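Polysaccharide Lyase Family 6 (Bacteroides cellulosilyticus, PDB 6QPS) probably cleaves alginate as a calcium-binding family 6 polysaccharide lyase specific for mannuronic acid. Local coordinates at residues C269-N280 with R294-N305. Sequence-based numbering, arbitrary orientation. Where two conformers were deposited one is given.
Sequences CRHGHYNVIESN and RIINQGHTVYDN
Consecutive coils of the right-handed parallel beta-helix of this lyase family stack here, residues 269-280 on 294-305. Val276, Ile277 and Glu278 pair in parallel with Thr301, Val302 and Tyr303. Ile277 N donates a hydrogen bond to Thr301 O (2.9 Å). Ile277 O accepts two, from Tyr303 N and, from above the carbonyl plane, Asn305 ND2.

At the following turn the Asn280 and Asn305 amides lie side by side, nearly coplanar, in an asparagine row that Asn258 continues. Chi1 of Asn305 (-57°) sets CG anti to its carbonyl carbon, where the amide meets both Ile277 O and Asn280. Asn305 OD1 accepts from Asn280 ND2 (3.0 Å) and Asn280 N. Ser279 OG donates to the anti lone pair of Asp304 OD2 (2.6 Å).

At the other end His300 ND1 accepts from Asn275 N (3.1 Å) in the ring plane, and NE2 donates to Ile296 O, fixing the ring's rotation. Cys269 SG lies over one face, 4.3 Å from the His300 ring centroid; Gln298 O lies on the opposite face. Asn297 ND2 reaches Arg270 O (2.9 Å) from above the carbonyl plane.

Arg270 bonds Ser338 O and its side chain touches calcium ligand Glu244. Strands 276-283 and 301-308 lie between 254-261 and 345-353; strands 266-271 and 291-295 between 244-249 and 313-318.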
ATOM      1  N   CYS A 269       4.887   6.157   6.875  1.00  7.65           N
ATOM      2  CA  CYS A 269       5.840   5.347   7.641  1.00  9.00           C
ATOM      3  C   CYS A 269       5.393   5.481   9.094  1.00  8.61           C
ATOM      4  O   CYS A 269       5.923   6.292   9.866  1.00  8.84           O
ATOM      5  CB  CYS A 269       7.261   5.877   7.446  1.00  8.46           C
ATOM      6  SG  CYS A 269       7.947   5.493   5.806  1.00 11.03           S
ATOM      7  N   ARG A 270       4.358   4.703   9.456  1.00  7.92           N
ATOM      8  CA  ARG A 270       3.653   4.908  10.725  1.00  8.00           C
ATOM      9  C   ARG A 270       4.377   4.293  11.914  1.00  9.04           C
ATOM     10  O   ARG A 270       4.540   4.952  12.954  1.00  8.82           O
ATOM     11  CB  ARG A 270       2.208   4.394  10.625  1.00  8.80           C
ATOM     12  CG  ARG A 270       1.426   4.545  11.926  1.00  9.26           C
ATOM     13  CD  ARG A 270       1.278   6.012  12.372  1.00  9.44           C
ATOM     14  NE  ARG A 270       0.650   6.097  13.687  1.00 11.87           N
ATOM     15  CZ  ARG A 270       1.303   6.089  14.840  1.00 12.37           C
ATOM     16  NH1 ARG A 270       2.633   6.058  14.850  1.00  9.89           N
ATOM     17  NH2 ARG A 270       0.640   6.134  15.990  1.00 11.35           N
ATOM     18  N   HIS A 271       4.774   3.028  11.785  1.00  8.00           N
ATOM     19  CA  HIS A 271       5.568   2.361  12.808  1.00  7.97           C
ATOM     20  C   HIS A 271       6.663   1.557  12.098  1.00  8.37           C
ATOM     21  O   HIS A 271       6.532   1.218  10.920  1.00  8.04           O
ATOM     22  CB  HIS A 271       4.761   1.354  13.648  1.00  8.71           C
ATOM     23  CG  HIS A 271       3.567   1.885  14.385  1.00  8.84           C
ATOM     24  ND1 HIS A 271       3.606   2.950  15.264  1.00  9.01           N
ATOM     25  CD2 HIS A 271       2.311   1.379  14.470  1.00  9.30           C
ATOM     26  CE1 HIS A 271       2.409   3.109  15.812  1.00 11.45           C
ATOM     27  NE2 HIS A 271       1.610   2.158  15.359  1.00 11.14           N
ATOM     28  N   GLY A 272       7.727   1.228  12.825  1.00  7.80           N
ATOM     29  CA  GLY A 272       8.865   0.522  12.259  1.00  7.91           C
ATOM     30  C   GLY A 272       9.860   1.404  11.508  1.00  7.47           C
ATOM     31  O   GLY A 272       9.624   2.583  11.213  1.00  7.45           O
ATOM     32  N   HIS A 273      11.012   0.804  11.197  1.00  8.73           N
ATOM     33  CA  HIS A 273      12.243   1.526  10.861  1.00  8.04           C
ATOM     34  C   HIS A 273      12.841   1.013   9.556  1.00  7.15           C
ATOM     35  O   HIS A 273      12.571  -0.109   9.104  1.00  7.92           O
ATOM     36  CB  HIS A 273      13.281   1.405  12.009  1.00  8.20           C
ATOM     37  CG  HIS A 273      12.656   1.558  13.359  1.00  7.96           C
ATOM     38  ND1 HIS A 273      12.149   2.760  13.820  1.00  8.10           N
ATOM     39  CD2 HIS A 273      12.373   0.632  14.304  1.00  8.52           C
ATOM     40  CE1 HIS A 273      11.627   2.563  15.022  1.00  9.50           C
ATOM     41  NE2 HIS A 273      11.711   1.274  15.314  1.00  8.94           N
ATOM     42  N   TYR A 274      13.675   1.861   8.959  1.00  7.93           N
ATOM     43  CA  TYR A 274      14.534   1.487   7.833  1.00  7.41           C
ATOM     44  C   TYR A 274      13.764   1.128   6.564  1.00  8.10           C
ATOM     45  O   TYR A 274      14.171   0.254   5.785  1.00  8.29           O
ATOM     46  CB  TYR A 274      15.484   0.351   8.219  1.00  7.22           C
ATOM     47  CG  TYR A 274      16.298   0.536   9.478  1.00  7.41           C
ATOM     48  CD1 TYR A 274      17.292   1.505   9.550  1.00  8.80           C
ATOM     49  CD2 TYR A 274      16.100  -0.270  10.588  1.00  7.55           C
ATOM     50  CE1 TYR A 274      18.072   1.650  10.677  1.00  8.61           C
ATOM     51  CE2 TYR A 274      16.886  -0.134  11.714  1.00  8.42           C
ATOM     52  CZ  TYR A 274      17.837   0.861  11.781  1.00  9.27           C
ATOM     53  OH  TYR A 274      18.613   0.989  12.916  1.00 10.93           O
ATOM     54  N   ASN A 275      12.651   1.812   6.317  1.00  7.14           N
ATOM     55  CA  ASN A 275      11.883   1.624   5.096  1.00  7.93           C
ATOM     56  C   ASN A 275      12.491   2.424   3.958  1.00  6.63           C
ATOM     57  O   ASN A 275      13.020   3.517   4.164  1.00  8.31           O
ATOM     58  CB  ASN A 275      10.424   1.973   5.368  1.00  7.73           C
ATOM     59  CG  ASN A 275       9.793   0.966   6.336  1.00  6.75           C
ATOM     60  OD1 ASN A 275       9.746  -0.244   6.049  1.00  7.56           O
ATOM     61  ND2 ASN A 275       9.379   1.422   7.514  1.00  8.46           N
ATOM     62  N   VAL A 276      12.484   1.835   2.763  1.00  7.40           N
ATOM     63  CA  VAL A 276      13.125   2.389   1.576  1.00  8.16           C
ATOM     64  C   VAL A 276      12.023   2.802   0.602  1.00  7.14           C
ATOM     65  O   VAL A 276      11.232   1.957   0.159  1.00  8.13           O
ATOM     66  CB  VAL A 276      14.120   1.382   0.975  1.00  8.33           C
ATOM     67  CG1 VAL A 276      14.725   1.926  -0.318  1.00  9.51           C
ATOM     68  CG2 VAL A 276      15.239   1.018   1.987  1.00  9.77           C
ATOM     69  N   ILE A 277      11.971   4.099   0.283  0.64  7.43           N
ATOM     70  CA  ILE A 277      10.867   4.727  -0.448  0.64  7.93           C
ATOM     71  C   ILE A 277      11.476   5.362  -1.695  0.64  8.73           C
ATOM     72  O   ILE A 277      12.051   6.457  -1.618  0.64  8.44           O
ATOM     73  CB  ILE A 277      10.168   5.781   0.423  0.64  8.25           C
ATOM     74  CG1 ILE A 277       9.870   5.268   1.851  0.64  9.97           C
ATOM     75  CG2 ILE A 277       8.906   6.246  -0.235  0.64  7.56           C
ATOM     76  CD1 ILE A 277       8.939   4.093   1.933  0.64 10.03           C
ATOM     77  N   GLU A 278      11.333   4.708  -2.851  1.00  7.25           N
ATOM     78  CA  GLU A 278      12.056   5.078  -4.070  1.00  6.86           C
ATOM     79  C   GLU A 278      11.117   5.309  -5.248  1.00  7.16           C
ATOM     80  O   GLU A 278      10.354   4.424  -5.635  1.00  7.74           O
ATOM     81  CB  GLU A 278      13.052   3.961  -4.469  1.00  7.71           C
ATOM     82  CG  GLU A 278      14.262   3.817  -3.548  1.00  8.28           C
ATOM     83  CD  GLU A 278      15.063   2.552  -3.803  1.00  8.50           C
ATOM     84  OE1 GLU A 278      14.486   1.546  -4.267  1.00  8.14           O
ATOM     85  OE2 GLU A 278      16.290   2.536  -3.510  1.00  8.14           O
ATOM     86  N   SER A 279      11.227   6.474  -5.854  1.00  7.35           N
ATOM     87  CA  SER A 279      10.704   6.727  -7.200  1.00  7.35           C
ATOM     88  C   SER A 279       9.196   6.584  -7.301  1.00  8.44           C
ATOM     89  O   SER A 279       8.684   6.239  -8.367  1.00  8.56           O
ATOM     90  CB  SER A 279      11.381   5.860  -8.270  1.00  8.47           C
ATOM     91  OG  SER A 279      12.806   5.985  -8.235  1.00  8.55           O
ATOM     92  N   ASN A 280       8.472   6.868  -6.219  1.00  7.61           N
ATOM     93  CA  ASN A 280       7.013   6.918  -6.276  1.00  7.22           C
ATOM     94  C   ASN A 280       6.559   8.261  -6.836  1.00  7.81           C
ATOM     95  O   ASN A 280       7.304   9.241  -6.815  1.00  7.26           O
ATOM     96  CB  ASN A 280       6.424   6.697  -4.882  1.00  7.51           C
ATOM     97  CG  ASN A 280       6.811   5.338  -4.308  1.00  7.82           C
ATOM     98  OD1 ASN A 280       6.230   4.312  -4.645  1.00  7.84           O
ATOM     99  ND2 ASN A 280       7.837   5.316  -3.472  1.00  8.42           N
ATOM    100  N   ARG A 294       4.532  10.731   4.811  1.00  9.44           N
ATOM    101  CA  ARG A 294       4.559  11.070   6.232  1.00  8.20           C
ATOM    102  C   ARG A 294       5.621  10.236   6.937  1.00  8.85           C
ATOM    103  O   ARG A 294       5.595   8.997   6.856  1.00  9.38           O
ATOM    104  CB  ARG A 294       3.187  10.842   6.873  1.00 10.14           C
ATOM    105  CG  ARG A 294       3.055  11.222   8.332  1.00 12.61           C
ATOM    106  CD  ARG A 294       1.678  11.804   8.642  1.00 16.02           C
ATOM    107  NE  ARG A 294       0.552  10.914   8.394  1.00 18.58           N
ATOM    108  CZ  ARG A 294      -0.063  10.190   9.334  1.00 21.52           C
ATOM    109  NH1 ARG A 294       0.360  10.226  10.585  1.00 19.23           N
ATOM    110  NH2 ARG A 294      -1.115   9.437   9.022  1.00 21.93           N
ATOM    111  N   ILE A 295       6.535  10.912   7.638  1.00  8.51           N
ATOM    112  CA  ILE A 295       7.702  10.299   8.277  1.00  8.06           C
ATOM    113  C   ILE A 295       7.587  10.378   9.804  1.00  8.68           C
ATOM    114  O   ILE A 295       7.523  11.477  10.376  1.00  9.07           O
ATOM    115  CB  ILE A 295       8.997  10.970   7.797  1.00  8.92           C
ATOM    116  CG1 ILE A 295       9.170  10.814   6.292  1.00  9.85           C
ATOM    117  CG2 ILE A 295      10.189  10.416   8.584  1.00  9.22           C
ATOM    118  CD1 ILE A 295       9.309   9.378   5.822  1.00 10.52           C
ATOM    119  N   ILE A 296       7.543   9.190  10.433  1.00  8.84           N
ATOM    120  CA  ILE A 296       7.680   8.912  11.861  1.00  8.25           C
ATOM    121  C   ILE A 296       8.742   7.799  11.910  1.00  8.09           C
ATOM    122  O   ILE A 296       9.023   7.147  10.899  1.00  7.83           O
ATOM    123  CB  ILE A 296       6.317   8.450  12.455  1.00  9.22           C
ATOM    124  CG1 ILE A 296       5.244   9.519  12.193  1.00  9.40           C
ATOM    125  CG2 ILE A 296       6.369   8.116  13.950  1.00  8.90           C
ATOM    126  CD1 ILE A 296       3.855   8.947  12.104  1.00 12.59           C
ATOM    127  N   ASN A 297       9.387   7.609  13.073  1.00  8.98           N
ATOM    128  CA  ASN A 297      10.373   6.530  13.261  1.00  8.40           C
ATOM    129  C   ASN A 297      11.690   6.760  12.513  1.00  8.21           C
ATOM    130  O   ASN A 297      11.935   7.847  11.990  1.00  8.73           O
ATOM    131  CB  ASN A 297       9.779   5.161  12.905  1.00  8.07           C
ATOM    132  CG  ASN A 297       8.342   5.010  13.350  1.00  8.61           C
ATOM    133  OD1 ASN A 297       8.081   4.793  14.504  1.00  9.22           O
ATOM    134  ND2 ASN A 297       7.402   5.167  12.426  1.00  9.05           N
ATOM    135  N   GLN A 298      12.587   5.772  12.518  1.00  8.39           N
ATOM    136  CA  GLN A 298      13.963   6.052  12.131  1.00  8.14           C
ATOM    137  C   GLN A 298      14.452   5.251  10.937  1.00  7.86           C
ATOM    138  O   GLN A 298      13.922   4.197  10.590  1.00  8.30           O
ATOM    139  CB  GLN A 298      14.925   5.887  13.317  1.00 12.03           C
ATOM    140  CG  GLN A 298      15.013   4.516  13.912  1.00 13.92           C
ATOM    141  CD  GLN A 298      16.037   4.427  15.069  1.00 11.34           C
ATOM    142  OE1 GLN A 298      17.046   3.771  14.936  1.00 15.81           O
ATOM    143  NE2 GLN A 298      15.746   5.066  16.187  1.00 13.92           N
ATOM    144  N   GLY A 299      15.529   5.761  10.347  1.00  7.99           N
ATOM    145  CA  GLY A 299      16.358   4.964   9.477  1.00  8.20           C
ATOM    146  C   GLY A 299      15.960   4.892   8.026  1.00  7.84           C
ATOM    147  O   GLY A 299      16.646   4.203   7.256  1.00  9.02           O
ATOM    148  N   HIS A 300      14.907   5.576   7.617  1.00  7.45           N
ATOM    149  CA  HIS A 300      14.364   5.462   6.264  1.00  7.54           C
ATOM    150  C   HIS A 300      15.231   6.192   5.244  1.00  8.27           C
ATOM    151  O   HIS A 300      15.929   7.166   5.559  1.00  8.69           O
ATOM    152  CB  HIS A 300      12.943   6.043   6.184  1.00  8.24           C
ATOM    153  CG  HIS A 300      12.082   5.710   7.368  1.00  7.54           C
ATOM    154  ND1 HIS A 300      11.693   4.421   7.694  1.00  7.25           N
ATOM    155  CD2 HIS A 300      11.554   6.521   8.313  1.00  9.13           C
ATOM    156  CE1 HIS A 300      10.949   4.473   8.790  1.00  7.15           C
ATOM    157  NE2 HIS A 300      10.844   5.733   9.173  1.00  8.11           N
ATOM    158  N   THR A 301      15.166   5.714   4.002  1.00  7.69           N
ATOM    159  CA  THR A 301      15.795   6.370   2.854  1.00  8.30           C
ATOM    160  C   THR A 301      14.701   6.709   1.843  1.00  7.86           C
ATOM    161  O   THR A 301      13.963   5.820   1.410  1.00  9.19           O
ATOM    162  CB  THR A 301      16.887   5.481   2.256  1.00  8.58           C
ATOM    163  OG1 THR A 301      17.861   5.169   3.272  1.00  9.62           O
ATOM    164  CG2 THR A 301      17.595   6.205   1.116  1.00 10.02           C
ATOM    165  N   VAL A 302      14.579   7.993   1.501  1.00  7.91           N
ATOM    166  CA  VAL A 302      13.460   8.535   0.720  1.00  8.05           C
ATOM    167  C   VAL A 302      14.065   9.265  -0.479  1.00  7.70           C
ATOM    168  O   VAL A 302      14.592  10.380  -0.337  1.00  6.96           O
ATOM    169  CB  VAL A 302      12.620   9.486   1.575  1.00  9.10           C
ATOM    170  CG1 VAL A 302      11.467  10.047   0.782  1.00  9.18           C
ATOM    171  CG2 VAL A 302      12.134   8.805   2.857  1.00 10.22           C
ATOM    172  N   TYR A 303      14.011   8.630  -1.658  1.00  7.65           N
ATOM    173  CA  TYR A 303      14.763   9.045  -2.837  1.00  7.50           C
ATOM    174  C   TYR A 303      13.912   9.055  -4.098  1.00  7.16           C
ATOM    175  O   TYR A 303      13.202   8.089  -4.378  1.00  7.06           O
ATOM    176  CB  TYR A 303      15.928   8.046  -3.014  1.00  7.54           C
ATOM    177  CG  TYR A 303      16.676   8.123  -4.326  1.00  6.26           C
ATOM    178  CD1 TYR A 303      17.350   9.281  -4.663  1.00  8.14           C
ATOM    179  CD2 TYR A 303      16.724   7.038  -5.212  1.00  6.91           C
ATOM    180  CE1 TYR A 303      18.032   9.382  -5.857  1.00  7.96           C
ATOM    181  CE2 TYR A 303      17.435   7.119  -6.391  1.00  7.41           C
ATOM    182  CZ  TYR A 303      18.087   8.298  -6.711  1.00  7.30           C
ATOM    183  OH  TYR A 303      18.795   8.425  -7.890  1.00  9.72           O
ATOM    184  N   ASP A 304      14.035  10.119  -4.897  1.00  7.59           N
ATOM    185  CA  ASP A 304      13.489  10.170  -6.262  1.00  8.10           C
ATOM    186  C   ASP A 304      11.962  10.150  -6.323  1.00  7.74           C
ATOM    187  O   ASP A 304      11.403   9.777  -7.351  1.00  7.43           O
ATOM    188  CB  ASP A 304      14.120   9.062  -7.138  1.00  8.45           C
ATOM    189  CG  ASP A 304      13.900   9.263  -8.636  1.00  8.61           C
ATOM    190  OD1 ASP A 304      14.065  10.412  -9.095  1.00 11.17           O
ATOM    191  OD2 ASP A 304      13.598   8.261  -9.318  1.00 10.82           O
ATOM    192  N   ASN A 305      11.269  10.550  -5.257  1.00  7.56           N
ATOM    193  CA  ASN A 305       9.817  10.621  -5.278  1.00  7.94           C
ATOM    194  C   ASN A 305       9.369  11.964  -5.829  1.00  8.89           C
ATOM    195  O   ASN A 305      10.038  12.978  -5.653  1.00 10.02           O
ATOM    196  CB  ASN A 305       9.257  10.389  -3.876  1.00  7.03           C
ATOM    197  CG  ASN A 305       9.704   9.045  -3.299  1.00  6.88           C
ATOM    198  OD1 ASN A 305       9.136   8.008  -3.607  1.00  7.76           O
ATOM    199  ND2 ASN A 305      10.756   9.070  -2.467  1.00  8.15           N
TER
HETATM  200  O   HOH W   1       5.586   4.934  15.870  1.00 10.49           O
HETATM  201  O   HOH W   2       7.986   2.140  15.629  1.00  9.49           O